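Local coordinates for WbbM protein (Klebsiella pneumoniae, PDB 6U4B), which is a trimeric, bifunctional O-antigen polymerase that probably carries two glycosyltransferase activities in one chain, at residues A185-V190 with T199-F204; K432-E437 with N526-N531. All blocks are in the same frame, centred on the assembly; numbering follows the deposited sequence.

Interaction 1 of 2, residues A185-V190 with T199-F204; sequences AAIAIV and TAIKTF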
ATOM      1  N   ALA A 185     -17.711 -31.118  42.258  1.00 41.09           N
ATOM      2  CA  ALA A 185     -16.342 -30.615  42.280  1.00 40.42           C
ATOM      3  C   ALA A 185     -16.237 -29.339  43.105  1.00 43.81           C
ATOM      4  O   ALA A 185     -15.250 -29.136  43.824  1.00 45.20           O
ATOM      5  CB  ALA A 185     -15.853 -30.372  40.852  1.00 41.26           C
ATOM      6  N   ALA A 186     -17.244 -28.467  43.013  1.00 43.65           N
ATOM      7  CA  ALA A 186     -17.232 -27.239  43.802  1.00 38.99           C
ATOM      8  C   ALA A 186     -17.411 -27.533  45.286  1.00 40.95           C
ATOM      9  O   ALA A 186     -16.805 -26.864  46.131  1.00 41.09           O
ATOM     10  CB  ALA A 186     -18.317 -26.285  43.304  1.00 41.20           C
ATOM     11  N   ILE A 187     -18.233 -28.531  45.621  1.00 43.49           N
ATOM     12  CA  ILE A 187     -18.444 -28.889  47.022  1.00 49.83           C
ATOM     13  C   ILE A 187     -17.146 -29.384  47.647  1.00 49.61           C
ATOM     14  O   ILE A 187     -16.799 -29.003  48.774  1.00 48.31           O
ATOM     15  CB  ILE A 187     -19.569 -29.935  47.145  1.00 56.59           C
ATOM     16  CG1 ILE A 187     -20.920 -29.308  46.803  1.00 59.98           C
ATOM     17  CG2 ILE A 187     -19.602 -30.541  48.544  1.00 61.58           C
ATOM     18  CD1 ILE A 187     -21.248 -28.082  47.630  1.00 62.74           C
ATOM     19  N   ALA A 188     -16.405 -30.230  46.927  1.00 50.88           N
ATOM     20  CA  ALA A 188     -15.145 -30.741  47.455  1.00 52.51           C
ATOM     21  C   ALA A 188     -14.151 -29.620  47.717  1.00 50.83           C
ATOM     22  O   ALA A 188     -13.366 -29.694  48.669  1.00 53.95           O
ATOM     23  CB  ALA A 188     -14.549 -31.768  46.490  1.00 52.37           C
ATOM     24  N   ILE A 189     -14.177 -28.568  46.897  1.00 44.59           N
ATOM     25  CA  ILE A 189     -13.244 -27.462  47.077  1.00 49.56           C
ATOM     26  C   ILE A 189     -13.580 -26.671  48.335  1.00 47.02           C
ATOM     27  O   ILE A 189     -12.685 -26.296  49.103  1.00 51.05           O
ATOM     28  CB  ILE A 189     -13.240 -26.572  45.822  1.00 48.26           C
ATOM     29  CG1 ILE A 189     -12.676 -27.351  44.634  1.00 46.28           C
ATOM     30  CG2 ILE A 189     -12.443 -25.300  46.064  1.00 46.77           C
ATOM     31  CD1 ILE A 189     -12.838 -26.645  43.318  1.00 48.46           C
ATOM     32  N   VAL A 190     -14.868 -26.404  48.568  1.00 47.25           N
ATOM     33  CA  VAL A 190     -15.274 -25.730  49.798  1.00 50.39           C
ATOM     34  C   VAL A 190     -14.870 -26.555  51.011  1.00 54.61           C
ATOM     35  O   VAL A 190     -14.401 -26.014  52.019  1.00 56.91           O
ATOM     36  CB  VAL A 190     -16.789 -25.458  49.785  1.00 55.07           C
ATOM     37  CG1 VAL A 190     -17.194 -24.655  51.017  1.00 53.14           C
ATOM     38  CG2 VAL A 190     -17.192 -24.735  48.512  1.00 52.70           C
ATOM     39  N   THR A 199     -20.933 -28.378  57.619  1.00 64.49           N
ATOM     40  CA  THR A 199     -22.311 -28.452  58.099  1.00 61.90           C
ATOM     41  C   THR A 199     -23.225 -27.524  57.306  1.00 58.52           C
ATOM     42  O   THR A 199     -24.386 -27.860  57.043  1.00 56.28           O
ATOM     43  CB  THR A 199     -22.371 -28.121  59.593  1.00 66.31           C
ATOM     44  OG1 THR A 199     -21.559 -29.052  60.320  1.00 71.29           O
ATOM     45  CG2 THR A 199     -23.806 -28.206  60.110  1.00 65.75           C
ATOM     46  N   ALA A 200     -22.718 -26.353  56.909  1.00 53.33           N
ATOM     47  CA  ALA A 200     -23.512 -25.450  56.083  1.00 56.60           C
ATOM     48  C   ALA A 200     -23.766 -26.046  54.703  1.00 58.15           C
ATOM     49  O   ALA A 200     -24.835 -25.841  54.116  1.00 55.11           O
ATOM     50  CB  ALA A 200     -22.815 -24.096  55.963  1.00 54.72           C
ATOM     51  N   ILE A 201     -22.791 -26.787  54.170  1.00 58.56           N
ATOM     52  CA  ILE A 201     -22.983 -27.468  52.890  1.00 52.83           C
ATOM     53  C   ILE A 201     -24.081 -28.517  53.009  1.00 53.42           C
ATOM     54  O   ILE A 201     -24.961 -28.624  52.144  1.00 49.60           O
ATOM     55  CB  ILE A 201     -21.663 -28.094  52.410  1.00 50.81           C
ATOM     56  CG1 ILE A 201     -20.618 -27.007  52.146  1.00 45.96           C
ATOM     57  CG2 ILE A 201     -21.892 -28.938  51.166  1.00 51.59           C
ATOM     58  CD1 ILE A 201     -19.219 -27.552  51.932  1.00 46.02           C
ATOM     59  N   LYS A 202     -24.041 -29.312  54.084  1.00 51.53           N
ATOM     60  CA  LYS A 202     -25.057 -30.339  54.290  1.00 58.06           C
ATOM     61  C   LYS A 202     -26.438 -29.725  54.470  1.00 56.97           C
ATOM     62  O   LYS A 202     -27.431 -30.250  53.951  1.00 57.12           O
ATOM     63  CB  LYS A 202     -24.712 -31.195  55.509  1.00 63.73           C
ATOM     64  CG  LYS A 202     -23.465 -32.041  55.378  1.00 70.35           C
ATOM     65  CD  LYS A 202     -23.354 -32.979  56.571  1.00 72.92           C
ATOM     66  CE  LYS A 202     -22.082 -33.799  56.520  1.00 75.39           C
ATOM     67  NZ  LYS A 202     -20.870 -32.952  56.682  1.00 76.49           N
ATOM     68  N   THR A 203     -26.521 -28.623  55.217  1.00 55.80           N
ATOM     69  CA  THR A 203     -27.810 -27.990  55.480  1.00 60.09           C
ATOM     70  C   THR A 203     -28.472 -27.543  54.183  1.00 54.19           C
ATOM     71  O   THR A 203     -29.654 -27.821  53.946  1.00 51.51           O
ATOM     72  CB  THR A 203     -27.627 -26.802  56.425  1.00 60.30           C
ATOM     73  OG1 THR A 203     -27.046 -27.250  57.655  1.00 63.43           O
ATOM     74  CG2 THR A 203     -28.966 -26.137  56.713  1.00 57.90           C
ATOM     75  N   PHE A 204     -27.718 -26.854  53.327  1.00 52.81           N
ATOM     76  CA  PHE A 204     -28.284 -26.360  52.076  1.00 50.81           C
ATOM     77  C   PHE A 204     -28.637 -27.505  51.137  1.00 49.53           C
ATOM     78  O   PHE A 204     -29.721 -27.518  50.542  1.00 47.86           O
ATOM     79  CB  PHE A 204     -27.310 -25.400  51.398  1.00 47.09           C
ATOM     80  CG  PHE A 204     -27.668 -25.098  49.973  1.00 46.18           C
ATOM     81  CD1 PHE A 204     -28.782 -24.331  49.675  1.00 49.38           C
ATOM     82  CD2 PHE A 204     -26.905 -25.596  48.933  1.00 45.05           C
ATOM     83  CE1 PHE A 204     -29.122 -24.054  48.361  1.00 49.44           C
ATOM     84  CE2 PHE A 204     -27.238 -25.325  47.619  1.00 48.43           C
ATOM     85  CZ  PHE A 204     -28.347 -24.552  47.331  1.00 47.61           C
TER
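I201 reaches across to the neighbouring helix with both ends of its branched side chain, one for I187 and the other for V190. With CG1 set beside the backbone N (chi1 -63°), CG2 falls anti to that nitrogen, and an extended chi2 (169°) carries CD1 away from CG2, so the two methyls serve different partners. I201 CG2 meets I187 CD1 at 3.7 Å and I187 CG2 at 3.8 Å, one methyl lying against two. I201 CD1 approaches V190 CG1 to 3.7 Å and V190 CB to 3.9 Å. In both pairs the side chains slide past one another in opposite directions, meeting alongside rather than end on. The CB bond of I187 points neither at the partner helix nor away from it; a bend at chi2 (-55°) helps bring CD1 round to I201, while V190 needs no such bend because its CB bond faces the other helix.

Helices 180-193 and 198-206 follow one another in the DUF4422 region, and the short link between them turns the chain back so that the second helix leans against the first. The nearest CA atoms, those of I187 and I201, are 7.6 Å apart, a gap that beta-branched aliphatic side chains fill well. No hydrogen bond crosses it. V190 and I201 are buried, whereas I187 is partly exposed. On the first helix, V190 also packs on I233 of helix 220-240, and A186, small enough for a close fit, touches both L237 of that helix and I257 of helix 253-272. F204, one turn beyond I201, lays its side chain on R260, N263 and I267 of helix 253-272. On the second helix T203 OG1 donates to T199 O at 2.8 Å, from the face of that carbonyl opposite T203 N.

Interaction 2 of 2, residues K432-E437 with N526-N531; sequences KDIVME and NVYHGN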
ATOM      1  N   LYS A 432     -28.096  22.268  -0.406  1.00 42.12           N
ATOM      2  CA  LYS A 432     -29.312  22.355  -1.201  1.00 41.77           C
ATOM      3  C   LYS A 432     -29.383  21.206  -2.198  1.00 43.15           C
ATOM      4  O   LYS A 432     -28.405  20.890  -2.880  1.00 46.42           O
ATOM      5  CB  LYS A 432     -29.358  23.700  -1.927  1.00 43.75           C
ATOM      6  CG  LYS A 432     -30.636  23.976  -2.697  1.00 52.33           C
ATOM      7  CD  LYS A 432     -30.406  25.098  -3.701  1.00 57.70           C
ATOM      8  CE  LYS A 432     -31.686  25.498  -4.409  1.00 57.59           C
ATOM      9  NZ  LYS A 432     -32.448  24.321  -4.909  1.00 59.70           N
ATOM     10  N   ASP A 433     -30.550  20.573  -2.275  1.00 43.43           N
ATOM     11  CA  ASP A 433     -30.751  19.384  -3.103  1.00 43.20           C
ATOM     12  C   ASP A 433     -31.061  19.832  -4.529  1.00 42.92           C
ATOM     13  O   ASP A 433     -32.181  20.254  -4.831  1.00 42.63           O
ATOM     14  CB  ASP A 433     -31.875  18.527  -2.526  1.00 45.00           C
ATOM     15  CG  ASP A 433     -31.960  17.148  -3.163  1.00 50.50           C
ATOM     16  OD1 ASP A 433     -31.453  16.960  -4.289  1.00 54.68           O
ATOM     17  OD2 ASP A 433     -32.550  16.246  -2.528  1.00 53.40           O
ATOM     18  N   ILE A 434     -30.074  19.723  -5.422  1.00 41.33           N
ATOM     19  CA  ILE A 434     -30.312  20.117  -6.808  1.00 46.94           C
ATOM     20  C   ILE A 434     -31.092  19.058  -7.577  1.00 43.88           C
ATOM     21  O   ILE A 434     -31.702  19.377  -8.605  1.00 43.87           O
ATOM     22  CB  ILE A 434     -28.998  20.441  -7.539  1.00 47.84           C
ATOM     23  CG1 ILE A 434     -28.166  19.178  -7.759  1.00 53.23           C
ATOM     24  CG2 ILE A 434     -28.201  21.483  -6.767  1.00 40.66           C
ATOM     25  CD1 ILE A 434     -26.880  19.432  -8.516  1.00 57.77           C
ATOM     26  N   VAL A 435     -31.102  17.808  -7.109  1.00 42.95           N
ATOM     27  CA  VAL A 435     -31.946  16.799  -7.745  1.00 43.07           C
ATOM     28  C   VAL A 435     -33.414  17.108  -7.492  1.00 47.18           C
ATOM     29  O   VAL A 435     -34.243  17.045  -8.410  1.00 50.10           O
ATOM     30  CB  VAL A 435     -31.572  15.388  -7.258  1.00 43.15           C
ATOM     31  CG1 VAL A 435     -32.549  14.366  -7.817  1.00 46.24           C
ATOM     32  CG2 VAL A 435     -30.153  15.041  -7.674  1.00 42.84           C
ATOM     33  N   MET A 436     -33.763  17.450  -6.248  1.00 46.13           N
ATOM     34  CA  MET A 436     -35.118  17.913  -5.974  1.00 48.87           C
ATOM     35  C   MET A 436     -35.419  19.202  -6.724  1.00 50.11           C
ATOM     36  O   MET A 436     -36.556  19.415  -7.162  1.00 44.77           O
ATOM     37  CB  MET A 436     -35.318  18.108  -4.470  1.00 44.24           C
ATOM     38  CG  MET A 436     -36.697  18.639  -4.083  1.00 41.91           C
ATOM     39  SD  MET A 436     -38.044  17.524  -4.524  1.00 49.07           S
ATOM     40  CE  MET A 436     -37.784  16.192  -3.350  1.00 47.78           C
ATOM     41  N   GLU A 437     -34.415  20.068  -6.892  1.00 54.67           N
ATOM     42  CA  GLU A 437     -34.594  21.257  -7.717  1.00 58.04           C
ATOM     43  C   GLU A 437     -35.018  20.878  -9.131  1.00 57.38           C
ATOM     44  O   GLU A 437     -35.867  21.544  -9.734  1.00 58.54           O
ATOM     45  CB  GLU A 437     -33.304  22.078  -7.739  1.00 55.47           C
ATOM     46  CG  GLU A 437     -33.426  23.425  -8.443  1.00 56.52           C
ATOM     47  CD  GLU A 437     -32.110  24.177  -8.483  1.00 58.39           C
ATOM     48  OE1 GLU A 437     -31.779  24.751  -9.545  1.00 61.01           O
ATOM     49  OE2 GLU A 437     -31.398  24.187  -7.456  1.00 58.71           O
ATOM     50  N   ASN A 526     -21.371  18.037  -1.134  1.00 42.60           N
ATOM     51  CA  ASN A 526     -22.279  16.944  -1.462  1.00 46.11           C
ATOM     52  C   ASN A 526     -22.373  16.783  -2.975  1.00 43.13           C
ATOM     53  O   ASN A 526     -23.419  17.057  -3.571  1.00 40.03           O
ATOM     54  CB  ASN A 526     -23.663  17.194  -0.858  1.00 42.74           C
ATOM     55  CG  ASN A 526     -24.502  15.931  -0.775  1.00 40.02           C
ATOM     56  OD1 ASN A 526     -24.297  14.981  -1.530  1.00 37.51           O
ATOM     57  ND2 ASN A 526     -25.455  15.918   0.148  1.00 44.36           N
ATOM     58  N   VAL A 527     -21.294  16.326  -3.600  1.00 42.23           N
ATOM     59  CA  VAL A 527     -21.205  16.256  -5.053  1.00 41.92           C
ATOM     60  C   VAL A 527     -21.660  14.870  -5.499  1.00 44.19           C
ATOM     61  O   VAL A 527     -21.015  13.864  -5.193  1.00 43.65           O
ATOM     62  CB  VAL A 527     -19.783  16.559  -5.541  1.00 43.05           C
ATOM     63  CG1 VAL A 527     -19.704  16.470  -7.062  1.00 39.05           C
ATOM     64  CG2 VAL A 527     -19.347  17.938  -5.064  1.00 43.04           C
ATOM     65  N   TYR A 528     -22.777  14.816  -6.222  1.00 44.06           N
ATOM     66  CA  TYR A 528     -23.196  13.567  -6.841  1.00 51.87           C
ATOM     67  C   TYR A 528     -22.148  13.106  -7.844  1.00 60.44           C
ATOM     68  O   TYR A 528     -21.619  13.903  -8.625  1.00 55.97           O
ATOM     69  CB  TYR A 528     -24.539  13.737  -7.552  1.00 58.84           C
ATOM     70  CG  TYR A 528     -25.716  14.033  -6.651  1.00 73.15           C
ATOM     71  CD1 TYR A 528     -26.182  15.331  -6.492  1.00 79.18           C
ATOM     72  CD2 TYR A 528     -26.377  13.012  -5.980  1.00 75.03           C
ATOM     73  CE1 TYR A 528     -27.262  15.608  -5.681  1.00 79.80           C
ATOM     74  CE2 TYR A 528     -27.462  13.278  -5.166  1.00 77.75           C
ATOM     75  CZ  TYR A 528     -27.899  14.578  -5.021  1.00 81.47           C
ATOM     76  OH  TYR A 528     -28.979  14.852  -4.213  1.00 84.59           O
ATOM     77  N   HIS A 529     -21.844  11.809  -7.824  1.00 66.26           N
ATOM     78  CA  HIS A 529     -20.923  11.265  -8.811  1.00 76.64           C
ATOM     79  C   HIS A 529     -21.566  11.104 -10.182  1.00 87.77           C
ATOM     80  O   HIS A 529     -20.847  10.890 -11.163  1.00 87.13           O
ATOM     81  CB  HIS A 529     -20.358   9.924  -8.331  1.00 72.61           C
ATOM     82  CG  HIS A 529     -21.325   8.785  -8.425  1.00 73.31           C
ATOM     83  ND1 HIS A 529     -22.593   8.836  -7.889  1.00 72.20           N
ATOM     84  CD2 HIS A 529     -21.203   7.558  -8.984  1.00 76.20           C
ATOM     85  CE1 HIS A 529     -23.213   7.693  -8.119  1.00 73.21           C
ATOM     86  NE2 HIS A 529     -22.391   6.899  -8.780  1.00 76.25           N
ATOM     87  N   GLY A 530     -22.892  11.206 -10.273  1.00101.58           N
ATOM     88  CA  GLY A 530     -23.581  11.218 -11.546  1.00106.53           C
ATOM     89  C   GLY A 530     -24.067   9.876 -12.048  1.00108.21           C
ATOM     90  O   GLY A 530     -24.607   9.815 -13.161  1.00112.35           O
ATOM     91  N   ASN A 531     -23.901   8.810 -11.273  1.00106.31           N
ATOM     92  CA  ASN A 531     -24.276   7.442 -11.680  1.00106.50           C
ATOM     93  C   ASN A 531     -23.506   7.116 -12.964  1.00110.45           C
ATOM     94  O   ASN A 531     -22.341   7.520 -13.107  1.00109.22           O
ATOM     95  CB  ASN A 531     -25.784   7.318 -11.792  1.00102.20           C
ATOM     96  CG  ASN A 531     -26.417   6.748 -10.539  1.00100.21           C
ATOM     97  OD1 ASN A 531     -26.213   5.582 -10.206  1.00101.34           O
ATOM     98  ND2 ASN A 531     -27.200   7.566  -9.845  1.00 97.86           N
TER
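Y528 meets the first turn of helix 434-441, where D433 is the N-cap, in a domain consistent with the GT-A fold of glycosyltransferase family 8. V435 CG2 sits over one face of the phenol ring in a CH-pi contact, 3.9 Å from the Y528 centroid and 29° off the ring normal. D433 OD1 lies at the ring's edge and accepts a weak, 3.3 Å hydrogen bond from Y528 OH, the two side chains crossing nearly at right angles. I434 CG1 adds a looser apolar touch at Y528 CE1. Tyrosine suits the place by offering a greasy face to valine and a hydroxyl to the cap.

With D433 CG anti to the backbone N (chi1 -168°), the carboxylate comes to the helix start. There M436 N donates to D433 OD1 from above the carboxylate plane (3.1 Å, 166°), and V435 N does so weakly. Q473 packs on both D433 and Y528. Next to Y528 in the chain, V527 pairs through its backbone with M558 and H560; H560 binds magnesium together with D406 and D408, a DxD-type pair. N526 OD1 is bonded to H560 ND1, while N526 ND2 donates to Q473 OE1.

Interaction 1 belongs to the DUF4422 region and interaction 2 to the family 8 region, well apart in the molecule, with their nearest atoms about 61 Å from each other; they share no element. Interaction 1 joins two consecutive helices across a short link, far from the magnesium site, in a largely buried contact made wholly of aliphatic groups. Interaction 2, partly buried, brings together a helix start and a short strand separated by 88 residues. It sets an aromatic face against a valine methyl and a phenol hydroxyl against a helix-capping carboxylate, itself held by N-H groups of its own helix. Y528 lies near the magnesium ion, about 7 Å away, without touching it. Neither contact involves another subunit of the trimer.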